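Local coordinates for protein endonuclease and methylase LlaGI (Lactococcus lactis, PDB 5FFJ) that probably acts as a single-chain Type ISP restriction-modification enzyme, joining a helicase-like ATPase, a coupler, a DNA methyltransferase and a sequence-specificity domain in one chain, at residues 172-177 against 207-212; 38-43 against 247-252; 95-100 against 148-153; 616-621 against 659-664; 609-614 against 782-787. All blocks are in the same frame, centred on the assembly; numbering follows the deposited sequence.

Interaction 1: residues 172-177 against 207-212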
# COMPACT_ATOMS: atom_id res chain seq x y z
N ILE A 172 43.51 -17.40 1.36
CA ILE A 172 42.68 -17.88 0.26
C ILE A 172 42.12 -19.27 0.56
O ILE A 172 42.87 -20.23 0.76
CB ILE A 172 43.48 -17.92 -1.06
CG1 ILE A 172 43.91 -16.51 -1.46
CG2 ILE A 172 42.64 -18.55 -2.17
CD1 ILE A 172 44.85 -16.45 -2.64
N SER A 173 40.79 -19.36 0.59
CA SER A 173 40.10 -20.63 0.78
C SER A 173 39.52 -21.11 -0.55
O SER A 173 38.62 -20.47 -1.10
CB SER A 173 38.99 -20.50 1.83
OG SER A 173 39.45 -19.85 3.00
N ASP A 174 40.04 -22.22 -1.07
CA ASP A 174 39.53 -22.81 -2.31
C ASP A 174 38.52 -23.90 -1.94
O ASP A 174 38.58 -24.45 -0.84
CB ASP A 174 40.67 -23.39 -3.16
CG ASP A 174 40.19 -23.90 -4.51
OD1 ASP A 174 39.07 -23.53 -4.93
OD2 ASP A 174 40.94 -24.67 -5.16
N GLU A 175 37.60 -24.18 -2.85
CA GLU A 175 36.50 -25.11 -2.59
C GLU A 175 35.75 -24.64 -1.35
O GLU A 175 35.42 -25.43 -0.46
CB GLU A 175 37.01 -26.55 -2.43
CG GLU A 175 37.90 -27.02 -3.59
CD GLU A 175 37.20 -26.96 -4.94
OE1 GLU A 175 37.40 -25.97 -5.67
OE2 GLU A 175 36.45 -27.91 -5.27
N ALA A 176 35.46 -23.34 -1.31
CA ALA A 176 35.06 -22.65 -0.09
C ALA A 176 33.72 -23.10 0.47
O ALA A 176 33.33 -22.67 1.56
CB ALA A 176 35.03 -21.13 -0.35
N HIS A 177 33.01 -23.97 -0.25
CA HIS A 177 31.76 -24.53 0.28
C HIS A 177 32.08 -25.56 1.36
O HIS A 177 31.85 -26.76 1.19
CB HIS A 177 30.90 -25.14 -0.84
CG HIS A 177 31.68 -25.66 -2.01
ND1 HIS A 177 32.17 -26.94 -2.08
CD2 HIS A 177 32.04 -25.06 -3.17
CE1 HIS A 177 32.81 -27.10 -3.22
NE2 HIS A 177 32.74 -25.98 -3.90
N MET A 207 40.13 -14.00 0.96
CA MET A 207 39.40 -14.24 -0.28
C MET A 207 38.85 -15.66 -0.30
O MET A 207 39.47 -16.59 0.21
CB MET A 207 40.30 -14.01 -1.50
CG MET A 207 39.58 -14.19 -2.82
SD MET A 207 40.53 -13.59 -4.23
CE MET A 207 41.99 -14.62 -4.13
N TYR A 208 37.66 -15.82 -0.88
CA TYR A 208 37.01 -17.12 -1.01
C TYR A 208 36.76 -17.45 -2.47
O TYR A 208 36.14 -16.67 -3.19
CB TYR A 208 35.69 -17.13 -0.23
CG TYR A 208 35.89 -17.13 1.27
CD1 TYR A 208 36.02 -15.94 1.97
CD2 TYR A 208 35.95 -18.31 1.99
CE1 TYR A 208 36.20 -15.93 3.34
CE2 TYR A 208 36.13 -18.32 3.35
CZ TYR A 208 36.26 -17.13 4.03
OH TYR A 208 36.44 -17.17 5.40
N GLN A 209 37.24 -18.61 -2.91
CA GLN A 209 37.07 -19.04 -4.29
C GLN A 209 36.43 -20.42 -4.38
O GLN A 209 36.90 -21.39 -3.80
CB GLN A 209 38.40 -19.05 -5.04
CG GLN A 209 39.62 -19.05 -4.16
CD GLN A 209 40.86 -19.46 -4.93
OE1 GLN A 209 41.82 -18.69 -5.04
NE2 GLN A 209 40.85 -20.66 -5.48
N THR A 210 35.32 -20.46 -5.12
CA THR A 210 34.69 -21.70 -5.51
C THR A 210 33.97 -21.55 -6.84
O THR A 210 33.86 -20.44 -7.37
CB THR A 210 33.67 -22.20 -4.48
OG1 THR A 210 32.80 -23.14 -5.11
CG2 THR A 210 32.83 -21.04 -3.90
N ALA A 211 33.47 -22.67 -7.36
CA ALA A 211 32.64 -22.67 -8.56
C ALA A 211 31.18 -22.92 -8.21
O ALA A 211 30.31 -22.84 -9.07
CB ALA A 211 33.15 -23.73 -9.55
N THR A 212 30.91 -23.21 -6.94
CA THR A 212 29.57 -23.64 -6.51
C THR A 212 29.23 -23.31 -5.06
O THR A 212 29.25 -24.21 -4.22
CB THR A 212 29.40 -25.16 -6.67
OG1 THR A 212 30.33 -25.84 -5.81
CG2 THR A 212 29.62 -25.60 -8.10
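The Y208 ring is met at its edge, near its own plane, by A176, whose CB lies 3.8 Å from CD2; S173 OG comes up obliquely to CE2, and Y240 brings a second ring at about 40°. On the I172, D174 and Q209 side of the sheet the flat groups are the D174 carboxylate and the Q209 amide, turned 60° apart. Q209 NE2 gives a weak bond to D174 OD1 at 3.4 Å, and Y68 OH is a further weak partner. D174 CG is anti to the backbone N (chi1 -175°), which sets OD1 where E175 N can meet it from above the carboxylate plane. Putting an alanine at D174 would probably leave E175 N and the Q209 amide without their common acceptor. I172 and M207 run side by side, CD1 to CE 3.7 Å. Beneath the side chains the strands are parallel: S173 N binds M207 O at 3.1 Å, and Q209 N binds S173 O at 2.9 Å. D174-E175-A176-H177 fits the DEAH box (motif II, Walker B) of helicase-like ATPases, and T210-A211-T212, at the end of the adjoining strand, is consistent with motif III.

Interaction 2: residues 38-43 against 247-252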
# COMPACT_ATOMS: atom_id res chain seq x y z
N ILE A 38 33.69 -16.24 -7.53
CA ILE A 38 32.95 -17.32 -8.17
C ILE A 38 33.29 -17.45 -9.64
O ILE A 38 33.16 -16.51 -10.42
CB ILE A 38 31.42 -17.13 -8.02
CG1 ILE A 38 31.08 -16.96 -6.54
CG2 ILE A 38 30.67 -18.31 -8.64
CD1 ILE A 38 29.61 -17.01 -6.23
N MET A 39 33.75 -18.65 -10.02
CA MET A 39 34.04 -18.97 -11.41
C MET A 39 33.72 -20.42 -11.72
O MET A 39 33.92 -21.30 -10.90
CB MET A 39 35.52 -18.73 -11.74
CG MET A 39 36.06 -17.36 -11.37
SD MET A 39 37.64 -17.05 -12.20
CE MET A 39 38.53 -16.08 -10.99
N ALA A 40 33.24 -20.67 -12.94
CA ALA A 40 33.05 -22.04 -13.40
C ALA A 40 34.37 -22.80 -13.32
O ALA A 40 35.44 -22.18 -13.35
CB ALA A 40 32.51 -22.05 -14.83
N PRO A 41 34.32 -24.13 -13.20
CA PRO A 41 35.57 -24.91 -13.09
C PRO A 41 36.46 -24.75 -14.32
O PRO A 41 37.68 -24.96 -14.24
CB PRO A 41 35.07 -26.36 -12.96
CG PRO A 41 33.66 -26.24 -12.47
CD PRO A 41 33.13 -24.99 -13.08
N GLY A 42 35.87 -24.37 -15.44
CA GLY A 42 36.57 -24.31 -16.71
C GLY A 42 37.68 -23.27 -16.78
O GLY A 42 38.77 -23.57 -17.29
N THR A 43 37.43 -22.07 -16.29
CA THR A 43 38.38 -20.96 -16.45
C THR A 43 39.69 -21.18 -15.70
O THR A 43 40.76 -20.83 -16.20
CB THR A 43 37.79 -19.62 -15.97
OG1 THR A 43 38.80 -18.62 -16.05
CG2 THR A 43 37.31 -19.69 -14.54
N MET A 247 31.02 -15.60 -12.25
CA MET A 247 30.98 -16.17 -13.59
C MET A 247 30.00 -17.33 -13.63
O MET A 247 30.18 -18.34 -12.95
CB MET A 247 32.37 -16.65 -14.02
CG MET A 247 32.40 -17.42 -15.34
SD MET A 247 31.88 -16.43 -16.75
CE MET A 247 33.16 -15.18 -16.77
N GLY A 248 28.95 -17.17 -14.43
CA GLY A 248 27.98 -18.22 -14.64
C GLY A 248 28.48 -19.16 -15.71
O GLY A 248 29.17 -18.74 -16.64
N PHE A 249 28.16 -20.44 -15.58
CA PHE A 249 28.54 -21.41 -16.60
C PHE A 249 27.89 -21.02 -17.92
O PHE A 249 28.51 -21.12 -18.98
CB PHE A 249 28.12 -22.83 -16.19
CG PHE A 249 28.63 -23.90 -17.12
CD1 PHE A 249 29.98 -24.06 -17.33
CD2 PHE A 249 27.74 -24.74 -17.77
CE1 PHE A 249 30.45 -25.05 -18.18
CE2 PHE A 249 28.20 -25.73 -18.62
CZ PHE A 249 29.56 -25.88 -18.82
N GLY A 250 26.65 -20.56 -17.84
CA GLY A 250 25.93 -20.09 -19.01
C GLY A 250 26.58 -18.88 -19.66
O GLY A 250 26.45 -18.68 -20.86
N GLN A 251 27.28 -18.08 -18.86
CA GLN A 251 27.99 -16.92 -19.39
C GLN A 251 29.10 -17.38 -20.32
O GLN A 251 29.13 -17.00 -21.49
CB GLN A 251 28.58 -16.06 -18.27
CG GLN A 251 27.56 -15.49 -17.29
CD GLN A 251 28.17 -14.51 -16.30
OE1 GLN A 251 27.83 -14.52 -15.12
NE2 GLN A 251 29.07 -13.66 -16.78
N ALA A 252 30.00 -18.20 -19.79
CA ALA A 252 31.16 -18.68 -20.53
C ALA A 252 30.77 -19.25 -21.89
O ALA A 252 31.38 -18.92 -22.91
CB ALA A 252 31.91 -19.73 -19.72
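M39 and M247 bring their backbones together, CA to CA 4.7 Å, just where strand 34-38 gives way to a loop and the chain after strand 243-245 enters helix 249-254. I38 O stands 3.0 Å from M247 N. Further on, A40 and F249 are 5.6 Å apart between CA atoms, and the two backbones part: one goes on through P41 and G42 toward helix 45-60, the other takes G248 as the N-cap of its helix. There Q251 OE1 reaches back for a weak bond from G248 N. M247 does much of the packing, with CB lying 3.9 Å from M39 CA. Its CG is anti to the backbone N (chi1 173°) and comes near A40 N, after which the chain bends twice and leads its sulfur away from the loop. A40 CB touches the edge of the F249 ring, 4.1 Å from CD1. M39 turns its own chain to K45 and T48 of helix 45-60. The loop A40-P41-G42-T43, running on to K45, is consistent with the Walker A P-loop (motif I) of helicase-like ATPases. Methionine, alanine and phenylalanine carbons carry most of the side-chain contact, so the side chains hold the helix start against the probable P-loop by van der Waals packing of modest extent.

Interaction 3: residues 95-100 against 148-153; sequences AVTSDR and FSTYQS
V96 N donates to F148 O at 3.2 Å, nearly in line with the carbonyl though bent at the hydrogen (144°), and the same oxygen receives a CA-H...O contact from A95 CA at 3.4 Å. This carbonyl therefore meets both A95 and V96. Beside it V96 CG2 packs on S149 CB and OG; with chi1 at -47° this methyl sits between the backbone N and the carbonyl carbon, which turns it to the neighbouring strand. Further along, the T97 and T150 side chains cross loosely at about a right angle, and the backbones are now separating: CA to CA runs from 5.0 Å at A95 and F148 to 7.0 Å at T97 and T150.

In the next shell S149 OG bonds T150 O at 3.0 Å, coming from above the carbonyl plane rather than along a lone pair. With a glycine in place of S149, V96 CG2 would probably lose its packing partner and T150 O its hydroxyl. S153 folds back over the strand end, and its OG lies 4.2 Å from V96 CG2.

Strand 91-96 forms an outer edge of the seven-stranded parallel sheet of the helicase-like ATPase. Strand 144-150 separates it from strand 64-70, to which S149 is held by backbone bonds with Y68 and V70. Helix 73-86 packs against the sheet here: F148 sends its ring to W83, edge to face, and touches T79 and L80, while T97 rests on I73 and L76 of the same helix.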
# COMPACT_ATOMS: atom_id res chain seq x y z
N ALA A 95 54.62 -26.14 2.11
CA ALA A 95 53.59 -27.15 2.25
C ALA A 95 53.47 -27.57 3.70
O ALA A 95 54.48 -27.66 4.41
CB ALA A 95 53.91 -28.35 1.38
N VAL A 96 52.25 -27.80 4.16
CA VAL A 96 52.04 -28.40 5.47
C VAL A 96 51.12 -29.61 5.28
O VAL A 96 50.02 -29.50 4.73
CB VAL A 96 51.45 -27.39 6.50
CG1 VAL A 96 52.20 -26.07 6.44
CG2 VAL A 96 50.00 -27.12 6.24
N THR A 97 51.61 -30.77 5.70
CA THR A 97 50.93 -32.04 5.46
C THR A 97 51.73 -33.18 6.11
O THR A 97 52.92 -33.04 6.38
CB THR A 97 50.75 -32.32 3.93
OG1 THR A 97 50.06 -31.23 3.31
CG2 THR A 97 49.96 -33.58 3.67
N SER A 98 51.05 -34.29 6.38
CA SER A 98 51.67 -35.50 6.92
C SER A 98 52.27 -36.38 5.81
O SER A 98 52.50 -37.58 6.00
CB SER A 98 50.65 -36.32 7.72
OG SER A 98 49.56 -36.69 6.89
N ASP A 99 52.52 -35.78 4.64
CA ASP A 99 53.16 -36.47 3.52
C ASP A 99 54.32 -35.63 3.00
O ASP A 99 54.12 -34.54 2.47
CB ASP A 99 52.17 -36.76 2.38
CG ASP A 99 52.83 -37.43 1.18
OD1 ASP A 99 53.12 -38.64 1.26
OD2 ASP A 99 53.05 -36.74 0.16
N ARG A 100 55.54 -36.15 3.15
CA ARG A 100 56.74 -35.46 2.68
C ARG A 100 56.73 -35.34 1.16
O ARG A 100 57.14 -34.32 0.61
CB ARG A 100 58.01 -36.19 3.14
CG ARG A 100 59.30 -35.52 2.68
CD ARG A 100 60.54 -36.21 3.24
N PHE A 148 50.95 -23.28 1.32
CA PHE A 148 49.84 -24.13 0.92
C PHE A 148 49.53 -25.12 2.04
O PHE A 148 50.41 -25.85 2.49
CB PHE A 148 50.17 -24.87 -0.38
CG PHE A 148 50.36 -23.97 -1.56
CD1 PHE A 148 51.55 -23.28 -1.74
CD2 PHE A 148 49.35 -23.80 -2.49
CE1 PHE A 148 51.73 -22.45 -2.83
CE2 PHE A 148 49.53 -22.96 -3.58
CZ PHE A 148 50.72 -22.29 -3.75
N SER A 149 48.27 -25.15 2.48
CA SER A 149 47.88 -25.96 3.63
C SER A 149 46.54 -26.64 3.46
O SER A 149 45.67 -26.18 2.73
CB SER A 149 47.85 -25.09 4.89
OG SER A 149 47.29 -25.79 5.98
N THR A 150 46.37 -27.76 4.17
CA THR A 150 45.09 -28.45 4.22
C THR A 150 44.24 -27.87 5.34
O THR A 150 44.77 -27.43 6.36
CB THR A 150 45.28 -29.96 4.45
OG1 THR A 150 45.96 -30.18 5.69
CG2 THR A 150 46.08 -30.59 3.32
N TYR A 151 42.92 -27.86 5.14
CA TYR A 151 42.01 -27.42 6.18
C TYR A 151 42.12 -28.29 7.42
O TYR A 151 41.88 -27.84 8.54
CB TYR A 151 40.56 -27.43 5.69
CG TYR A 151 40.24 -26.44 4.60
CD1 TYR A 151 39.93 -25.12 4.90
CD2 TYR A 151 40.24 -26.82 3.26
CE1 TYR A 151 39.63 -24.21 3.90
CE2 TYR A 151 39.95 -25.92 2.26
CZ TYR A 151 39.64 -24.62 2.59
OH TYR A 151 39.35 -23.72 1.58
N GLN A 152 42.49 -29.55 7.22
CA GLN A 152 42.49 -30.53 8.30
C GLN A 152 43.52 -30.17 9.36
O GLN A 152 43.25 -30.28 10.56
CB GLN A 152 42.77 -31.95 7.78
CG GLN A 152 42.47 -32.21 6.32
CD GLN A 152 41.06 -31.84 5.90
OE1 GLN A 152 40.18 -31.64 6.74
NE2 GLN A 152 40.84 -31.74 4.60
N SER A 153 44.70 -29.75 8.91
CA SER A 153 45.83 -29.49 9.80
C SER A 153 46.02 -28.00 10.06
O SER A 153 47.06 -27.58 10.56
CB SER A 153 47.11 -30.07 9.19
OG SER A 153 47.15 -29.86 7.79

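Interaction 4: residues 616-621 against 659-664; sequences KPIFEA and PLYESV
Within the coupler domain, segments 616-621 and 659-664 of helices 602-623 and 658-667 run nearly parallel, at 20° with their axes 9.2 Å apart at closest, and pack through P617, I618 and A621 on one and Y661 and V664 on the other. P617 lies over one face of the Y661 ring in a CH-pi contact, CG standing 3.6 Å from the ring centroid and 29° off the normal; the exact closeness is doubtful, since CG is modelled too near CZ. P617 CB adds a touch at 3.6 Å from Y661 CE2. The tyrosine starts with CG anti to its carbonyl carbon (chi1 -61°), and from there the ring reaches across to the proline. One turn further along, V664 takes over. Its CG1 points into the neighbouring helix and lies 3.6 Å from A621 CB and 4.1 Å from I618 CG2, meeting the isoleucine side chain at about a right angle. Residues four apart on one helix thus face residues three apart on the other, and no hydrogen bond joins the two. Helix 602-623 is kinked around P617, where the backbone N atoms of P617 and I618 have no bond to the preceding turn; a proline has no N-H to give. F619 points away from helix 658-667 and sets its ring against Y787, so helix 602-623 lies between helix 658-667 and helix 783-797 of the methyltransferase.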
# COMPACT_ATOMS: atom_id res chain seq x y z
N LYS A 616 14.82 -4.33 -19.92
CA LYS A 616 15.11 -4.41 -21.35
C LYS A 616 15.67 -5.78 -21.75
O LYS A 616 15.13 -6.43 -22.64
CB LYS A 616 16.08 -3.30 -21.76
N PRO A 617 16.77 -6.22 -21.09
CA PRO A 617 17.30 -7.56 -21.36
C PRO A 617 16.29 -8.69 -21.12
O PRO A 617 16.34 -9.70 -21.82
CB PRO A 617 18.47 -7.68 -20.38
CG PRO A 617 18.32 -6.56 -19.42
CD PRO A 617 17.62 -5.48 -20.15
N ILE A 618 15.39 -8.52 -20.15
CA ILE A 618 14.35 -9.51 -19.90
C ILE A 618 13.41 -9.60 -21.10
O ILE A 618 13.05 -10.69 -21.54
CB ILE A 618 13.52 -9.17 -18.63
CG1 ILE A 618 14.45 -9.12 -17.42
CG2 ILE A 618 12.38 -10.19 -18.44
CD1 ILE A 618 13.75 -9.09 -16.08
N PHE A 619 13.03 -8.44 -21.63
CA PHE A 619 12.12 -8.37 -22.77
C PHE A 619 12.79 -8.92 -24.03
O PHE A 619 12.16 -9.63 -24.82
CB PHE A 619 11.65 -6.93 -22.99
CG PHE A 619 10.88 -6.36 -21.83
CD1 PHE A 619 9.92 -7.12 -21.18
CD2 PHE A 619 11.12 -5.07 -21.38
CE1 PHE A 619 9.20 -6.60 -20.12
CE2 PHE A 619 10.41 -4.55 -20.32
CZ PHE A 619 9.45 -5.32 -19.68
N GLU A 620 14.06 -8.58 -24.21
CA GLU A 620 14.84 -9.11 -25.32
C GLU A 620 14.94 -10.63 -25.22
O GLU A 620 14.77 -11.34 -26.21
CB GLU A 620 16.25 -8.50 -25.33
CG GLU A 620 16.30 -7.07 -25.84
CD GLU A 620 17.64 -6.39 -25.58
OE1 GLU A 620 18.27 -6.69 -24.54
OE2 GLU A 620 18.06 -5.57 -26.42
N ALA A 621 15.21 -11.12 -24.01
CA ALA A 621 15.34 -12.55 -23.76
C ALA A 621 14.02 -13.28 -24.05
O ALA A 621 14.01 -14.37 -24.62
CB ALA A 621 15.77 -12.80 -22.32
N PRO A 659 22.98 -13.42 -14.03
CA PRO A 659 22.39 -14.76 -13.87
C PRO A 659 20.87 -14.75 -13.94
O PRO A 659 20.27 -15.74 -14.37
CB PRO A 659 22.88 -15.18 -12.47
CG PRO A 659 23.18 -13.91 -11.78
CD PRO A 659 23.70 -12.99 -12.83
N LEU A 660 20.26 -13.65 -13.53
CA LEU A 660 18.81 -13.48 -13.65
C LEU A 660 18.41 -13.51 -15.13
O LEU A 660 17.46 -14.18 -15.51
CB LEU A 660 18.36 -12.18 -13.00
N TYR A 661 19.15 -12.77 -15.95
CA TYR A 661 18.91 -12.71 -17.39
C TYR A 661 19.05 -14.09 -18.02
O TYR A 661 18.26 -14.48 -18.88
CB TYR A 661 19.89 -11.73 -18.07
CG TYR A 661 19.82 -10.29 -17.60
CD1 TYR A 661 18.81 -9.86 -16.75
CD2 TYR A 661 20.75 -9.35 -18.03
CE1 TYR A 661 18.74 -8.55 -16.32
CE2 TYR A 661 20.69 -8.03 -17.60
CZ TYR A 661 19.68 -7.64 -16.75
OH TYR A 661 19.61 -6.33 -16.33
N GLU A 662 20.08 -14.82 -17.59
CA GLU A 662 20.35 -16.16 -18.12
C GLU A 662 19.18 -17.10 -17.86
O GLU A 662 18.79 -17.88 -18.73
CB GLU A 662 21.63 -16.71 -17.49
CG GLU A 662 22.91 -16.19 -18.14
CD GLU A 662 23.18 -16.78 -19.51
OE1 GLU A 662 22.60 -17.83 -19.84
OE2 GLU A 662 23.98 -16.19 -20.27
N SER A 663 18.62 -17.04 -16.65
CA SER A 663 17.47 -17.86 -16.29
C SER A 663 16.29 -17.56 -17.21
O SER A 663 15.60 -18.48 -17.66
CB SER A 663 17.07 -17.62 -14.83
OG SER A 663 17.86 -18.40 -13.95
N VAL A 664 16.07 -16.28 -17.50
CA VAL A 664 15.00 -15.87 -18.40
C VAL A 664 15.25 -16.40 -19.81
O VAL A 664 14.35 -16.95 -20.44
CB VAL A 664 14.86 -14.34 -18.44
CG1 VAL A 664 13.83 -13.91 -19.48
CG2 VAL A 664 14.49 -13.80 -17.06

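Interaction 5: residues 609-614 against 782-787; sequences LSQHLI and VLLSYY
H612 ND1 and Y787 OH share a hydrogen bond 3.0 Å long, and either of them could be the donor. The hydroxyl arrives at the edge of the imidazole, near its plane, and the two side chains cross at about a right angle. H612 reaches it because CG is anti to the backbone N (chi1 168°), which carries the ring along the flank of its helix toward the tyrosine. The angle at the hydrogen is 138°, so the bond is clearly bent.

The rest of the contact is leucine packing. L783 CD2 lies 4.0 Å from H612 N and 4.2 Å from Q611 CB, lodged against the backbone of helix 602-623. Next to it L784 lies across Q611: CD1 sits 3.7 Å from Q611 CB and 3.4 Å from Q611 OE1, the side chains again crossing at about a right angle. F693 touches both Q611 and L784, and L784 also meets F689 of helix 676-692. On the other flank M638 of helix 633-646 lies on H612, while Y787 touches N632.

Helix 602-623 belongs to the coupler domain and helix 783-797 to the N-6 DNA methylase; the axes of segments 609-614 and 783-787 come within 10.8 Å, at 41°, with V782 as the N-cap of the second helix. The junction is thus mostly apolar, with one polar link among its buried side chains. Because histidine and tyrosine can each give or take the proton, that link probably holds with the imidazole neutral in either tautomer, so it adds one polar tie between the coupler and the methyltransferase to the leucine packing.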
# COMPACT_ATOMS: atom_id res chain seq x y z
N LEU A 609 13.73 5.49 -15.88
CA LEU A 609 14.71 4.96 -16.83
C LEU A 609 15.45 3.78 -16.23
O LEU A 609 15.85 2.87 -16.96
CB LEU A 609 15.71 6.04 -17.25
CG LEU A 609 15.70 6.46 -18.73
CD1 LEU A 609 16.82 7.45 -18.98
CD2 LEU A 609 15.83 5.26 -19.67
N SER A 610 15.66 3.80 -14.92
CA SER A 610 16.28 2.68 -14.23
C SER A 610 15.52 1.40 -14.55
O SER A 610 16.07 0.46 -15.11
CB SER A 610 16.32 2.91 -12.72
OG SER A 610 16.89 1.79 -12.05
N GLN A 611 14.23 1.40 -14.20
CA GLN A 611 13.35 0.27 -14.45
C GLN A 611 13.42 -0.22 -15.90
O GLN A 611 13.29 -1.41 -16.16
CB GLN A 611 11.90 0.64 -14.11
CG GLN A 611 11.67 0.93 -12.63
CD GLN A 611 10.27 1.46 -12.36
OE1 GLN A 611 9.48 1.65 -13.28
NE2 GLN A 611 9.97 1.69 -11.08
N HIS A 612 13.61 0.71 -16.83
CA HIS A 612 13.74 0.36 -18.24
C HIS A 612 15.03 -0.41 -18.50
O HIS A 612 15.02 -1.44 -19.19
CB HIS A 612 13.69 1.60 -19.12
CG HIS A 612 14.09 1.35 -20.54
ND1 HIS A 612 13.23 0.82 -21.47
CD2 HIS A 612 15.27 1.53 -21.18
CE1 HIS A 612 13.86 0.70 -22.63
NE2 HIS A 612 15.10 1.12 -22.48
N LEU A 613 16.14 0.08 -17.95
CA LEU A 613 17.44 -0.55 -18.14
C LEU A 613 17.44 -1.99 -17.63
O LEU A 613 18.06 -2.86 -18.23
CB LEU A 613 18.53 0.24 -17.42
CG LEU A 613 18.83 1.67 -17.88
CD1 LEU A 613 20.03 2.23 -17.12
CD2 LEU A 613 19.06 1.74 -19.38
N ILE A 614 16.74 -2.23 -16.53
CA ILE A 614 16.74 -3.55 -15.90
C ILE A 614 15.94 -4.56 -16.72
O ILE A 614 16.37 -5.70 -16.90
CB ILE A 614 16.13 -3.51 -14.48
CG1 ILE A 614 16.68 -2.34 -13.66
CG2 ILE A 614 16.39 -4.83 -13.76
CD1 ILE A 614 18.17 -2.12 -13.79
N VAL A 782 1.83 4.06 -15.99
CA VAL A 782 3.02 3.42 -15.45
C VAL A 782 3.83 2.73 -16.55
O VAL A 782 3.27 2.12 -17.45
CB VAL A 782 2.67 2.38 -14.37
CG1 VAL A 782 3.93 1.82 -13.73
CG2 VAL A 782 1.76 3.00 -13.32
N LEU A 783 5.15 2.85 -16.45
CA LEU A 783 6.06 2.27 -17.44
C LEU A 783 5.91 0.76 -17.56
O LEU A 783 5.62 0.24 -18.64
CB LEU A 783 7.51 2.62 -17.09
CG LEU A 783 8.60 2.06 -18.00
CD1 LEU A 783 8.49 2.64 -19.40
CD2 LEU A 783 9.97 2.33 -17.41
N LEU A 784 6.12 0.06 -16.45
CA LEU A 784 6.10 -1.40 -16.45
C LEU A 784 4.72 -1.96 -16.78
O LEU A 784 4.61 -3.06 -17.34
CB LEU A 784 6.56 -1.94 -15.10
CG LEU A 784 8.06 -2.21 -14.98
CD1 LEU A 784 8.87 -0.99 -15.39
CD2 LEU A 784 8.41 -2.63 -13.57
N SER A 785 3.67 -1.22 -16.44
CA SER A 785 2.32 -1.65 -16.74
C SER A 785 2.03 -1.47 -18.22
O SER A 785 1.26 -2.23 -18.81
CB SER A 785 1.30 -0.86 -15.90
OG SER A 785 1.56 -1.03 -14.52
N TYR A 786 2.66 -0.47 -18.83
CA TYR A 786 2.50 -0.22 -20.26
C TYR A 786 3.13 -1.34 -21.09
O TYR A 786 2.47 -1.92 -21.95
CB TYR A 786 3.13 1.13 -20.64
CG TYR A 786 3.31 1.33 -22.13
CD1 TYR A 786 4.46 0.88 -22.77
CD2 TYR A 786 2.35 1.98 -22.89
CE1 TYR A 786 4.63 1.06 -24.13
CE2 TYR A 786 2.52 2.17 -24.24
CZ TYR A 786 3.66 1.71 -24.86
OH TYR A 786 3.83 1.89 -26.21
N TYR A 787 4.40 -1.62 -20.83
CA TYR A 787 5.12 -2.69 -21.53
C TYR A 787 4.37 -4.01 -21.47
O TYR A 787 4.04 -4.60 -22.50
CB TYR A 787 6.52 -2.89 -20.92
CG TYR A 787 7.53 -1.79 -21.21
CD1 TYR A 787 7.40 -0.97 -22.32
CD2 TYR A 787 8.62 -1.60 -20.37
CE1 TYR A 787 8.33 0.02 -22.58
CE2 TYR A 787 9.55 -0.61 -20.62
CZ TYR A 787 9.40 0.20 -21.72
OH TYR A 787 10.33 1.18 -21.97

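How the interactions relate
Interactions 1, 2 and 3 belong to the helicase-like ATPase, interaction 4 to the coupler, and interaction 5 to the coupler's junction with the methyltransferase. The probable Walker A loop of interaction 2 and the probable DEAH box of interaction 1 lie with their centres 14 Å apart, joined by a probable hydrogen bond from M39 N to T210 O (3.2 Å). Interaction 3, its centre about 17 Å from that of interaction 1, shares its sheet and sends Y151 OH to D174 O. Interaction 2 meets interaction 4 where G250 packs near E662. Helix 602-623 serves both interactions 4 and 5, centres 14 Å apart. Interaction 5 comes within about 11 Å of the bound DNA at nearest atoms, interaction 1 about 37 Å.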